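Local coordinates for protein 4-oxalocrotonate tautomerase (Staphylococcus aureus, PDB 2X4K) that belongs to the tautomerase enzymes of the MIF clan and assembles as a hexamer of small beta-alpha-beta subunits, at residues A[21-26]-A[41-46]. Sequence-based numbering, arbitrary orientation. Where two conformers were deposited one is given.
Sequences NLVSEV and IHVVIE. With ZN (zinc ion), chain E.
Val23 and Ile45 make the closest meeting of segment 21-26, on helix 16-34, with segment 41-46, on strand 42-48: in the Ile45 conformer modelled here, one of two, Val23 CG2 lies 3.6 Å from Ile45 CD1, and the two side chains cross at a slant. This Ile45 conformer reaches the helix because its CG1 is anti to the carbonyl carbon (chi1 -54°) and the chain then extends outward (chi2 165°), carrying CD1 between two helix residues. The second of these is Leu22, whose CD2 stands 4.0 Å from the same Ile45 CD1. Val23 CG2 also serves Val43, passing its CG1 at 4.1 Å as the two valines run by each other in opposite directions.

Val26, likewise in one of two conformers, sets CG1 4.2 Å from Val43 CG2. Toward residue 41 the fit slackens: Ile41 CG2 stays 5.4 Å from Val26 O, and Ile41 packs instead on Thr27 and Glu31 further along the helix. No hydrogen bond or charge links the segments, so the join is wholly apolar, and all five residues that touch are buried. More polar residues occupy the far side of the helix, where Asn21, Ser24 and Glu25 are partly exposed; Glu25 nevertheless forms a salt bridge with Lys32 of a third subunit.

On the reverse face of the strand, His42 points away from the helix and binds zinc through NE2 at 2.0 Å, while its ND1 is hydrogen-bonded to Pro4 O. A water at the ring edge, in its plane, is a further ligand, its O 2.4 Å from the zinc. His42 of a fourth subunit and Asp62 of the third share the metal. The axes of 21-26 and 42-46 approach to 8.9 Å at 145°, roughly antiparallel, as expected for the helix of a beta-alpha-beta crossover packed on its parallel strands 5-11 and 42-48, the building unit of the tautomerase fold.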
loop_
_atom_site.group_PDB
_atom_site.type_symbol
_atom_site.label_atom_id
_atom_site.label_comp_id
_atom_site.label_asym_id
_atom_site.label_seq_id
_atom_site.Cartn_x
_atom_site.Cartn_y
_atom_site.Cartn_z
ATOM N N ASN A 21 16.363 -1.437 14.864
ATOM C CA ASN A 21 15.812 -0.548 15.871
ATOM C C ASN A 21 14.489 0.060 15.429
ATOM O O ASN A 21 13.579 0.189 16.240
ATOM C CB ASN A 21 16.811 0.551 16.222
ATOM C CG ASN A 21 18.035 0.016 16.922
ATOM O OD1 ASN A 21 17.999 -1.044 17.549
ATOM N ND2 ASN A 21 19.131 0.743 16.809
ATOM N N LEU A 22 14.379 0.433 14.155
ATOM C CA LEU A 22 13.127 0.957 13.625
ATOM C C LEU A 22 11.993 -0.044 13.830
ATOM O O LEU A 22 10.911 0.312 14.302
ATOM C CB LEU A 22 13.306 1.279 12.142
ATOM C CG LEU A 22 12.094 1.772 11.363
ATOM C CD1 LEU A 22 11.562 3.077 11.926
ATOM C CD2 LEU A 22 12.471 1.916 9.887
ATOM N N VAL A 23 12.235 -1.303 13.479
ATOM C CA VAL A 23 11.201 -2.325 13.643
ATOM C C VAL A 23 10.799 -2.475 15.114
ATOM O O VAL A 23 9.615 -2.544 15.430
ATOM C CB VAL A 23 11.637 -3.687 13.039
ATOM C CG1 VAL A 23 10.681 -4.802 13.435
ATOM C CG2 VAL A 23 11.723 -3.577 11.530
ATOM N N SER A 24 11.774 -2.512 16.017
ATOM C CA SER A 24 11.463 -2.675 17.433
ATOM C C SER A 24 10.741 -1.466 18.021
ATOM O O SER A 24 9.740 -1.618 18.717
ATOM C CB SER A 24 12.738 -2.957 18.228
ATOM O OG SER A 24 12.436 -3.297 19.571
ATOM N N GLU A 25 11.246 -0.269 17.736
ATOM C CA GLU A 25 10.694 0.957 18.328
ATOM C C GLU A 25 9.332 1.311 17.737
ATOM O O GLU A 25 8.461 1.797 18.461
ATOM C CB GLU A 25 11.665 2.120 18.177
ATOM C CG GLU A 25 12.993 1.898 18.906
ATOM C CD GLU A 25 13.111 2.579 20.260
ATOM O OE1 GLU A 25 12.132 3.181 20.750
ATOM O OE2 GLU A 25 14.220 2.522 20.836
ATOM N N VAL A 26 9.124 1.097 16.437
ATOM C CA VAL A 26 7.808 1.318 15.842
ATOM C C VAL A 26 6.797 0.350 16.464
ATOM O O VAL A 26 5.648 0.712 16.731
ATOM C CB VAL A 26 7.848 1.176 14.306
ATOM C CG1 VAL A 26 6.445 0.993 13.737
ATOM C CG2 VAL A 26 8.539 2.387 13.675
ATOM N N ILE A 41 1.562 -7.416 15.905
ATOM C CA ILE A 41 2.052 -6.191 15.267
ATOM C C ILE A 41 3.144 -6.557 14.269
ATOM O O ILE A 41 4.156 -7.151 14.637
ATOM C CB ILE A 41 2.606 -5.183 16.290
ATOM C CG1 ILE A 41 1.515 -4.787 17.290
ATOM C CG2 ILE A 41 3.146 -3.941 15.568
ATOM C CD1 ILE A 41 2.027 -3.983 18.483
ATOM N N HIS A 42 2.927 -6.172 13.015
ATOM C CA HIS A 42 3.793 -6.521 11.899
ATOM C C HIS A 42 4.365 -5.258 11.289
ATOM O O HIS A 42 3.643 -4.276 11.132
ATOM C CB HIS A 42 2.977 -7.262 10.848
ATOM C CG HIS A 42 2.201 -8.404 11.408
ATOM N ND1 HIS A 42 1.025 -8.232 12.103
ATOM C CD2 HIS A 42 2.443 -9.733 11.401
ATOM C CE1 HIS A 42 0.565 -9.410 12.484
ATOM N NE2 HIS A 42 1.410 -10.337 12.077
ATOM N N VAL A 43 5.642 -5.289 10.921
ATOM C CA VAL A 43 6.292 -4.140 10.312
ATOM C C VAL A 43 7.018 -4.564 9.048
ATOM O O VAL A 43 7.756 -5.549 9.048
ATOM C CB VAL A 43 7.281 -3.457 11.276
ATOM C CG1 VAL A 43 7.948 -2.246 10.609
ATOM C CG2 VAL A 43 6.581 -3.055 12.556
ATOM N N VAL A 44 6.804 -3.812 7.976
ATOM C CA VAL A 44 7.523 -3.977 6.728
ATOM C C VAL A 44 8.193 -2.661 6.376
ATOM O O VAL A 44 7.564 -1.610 6.465
ATOM C CB VAL A 44 6.574 -4.382 5.588
ATOM C CG1 VAL A 44 7.304 -4.405 4.245
ATOM C CG2 VAL A 44 5.919 -5.731 5.896
ATOM N N ILE A 45 9.462 -2.747 5.987
ATOM C CA ILE A 45 10.225 -1.590 5.556
ATOM C C ILE A 45 10.457 -1.685 4.052
ATOM O O ILE A 45 10.901 -2.719 3.546
ATOM C CB ILE A 45 11.581 -1.509 6.276
ATOM C CG1 ILE A 45 11.398 -1.550 7.795
ATOM C CG2 ILE A 45 12.304 -0.226 5.893
ATOM C CD1 ILE A 45 12.679 -1.838 8.534
ATOM N N GLU A 46 10.136 -0.607 3.341
ATOM C CA GLU A 46 10.393 -0.495 1.915
ATOM C C GLU A 46 11.340 0.661 1.705
ATOM O O GLU A 46 10.982 1.805 1.963
ATOM C CB GLU A 46 9.108 -0.219 1.147
ATOM C CG GLU A 46 8.082 -1.315 1.239
ATOM C CD GLU A 46 6.942 -1.083 0.285
ATOM O OE1 GLU A 46 6.259 -0.044 0.412
ATOM O OE2 GLU A 46 6.750 -1.921 -0.624
HETATM ZN ZN ZN E . 1.078 -12.338 12.085
HETATM O O HOH W 1 3.183 -13.408 11.774
#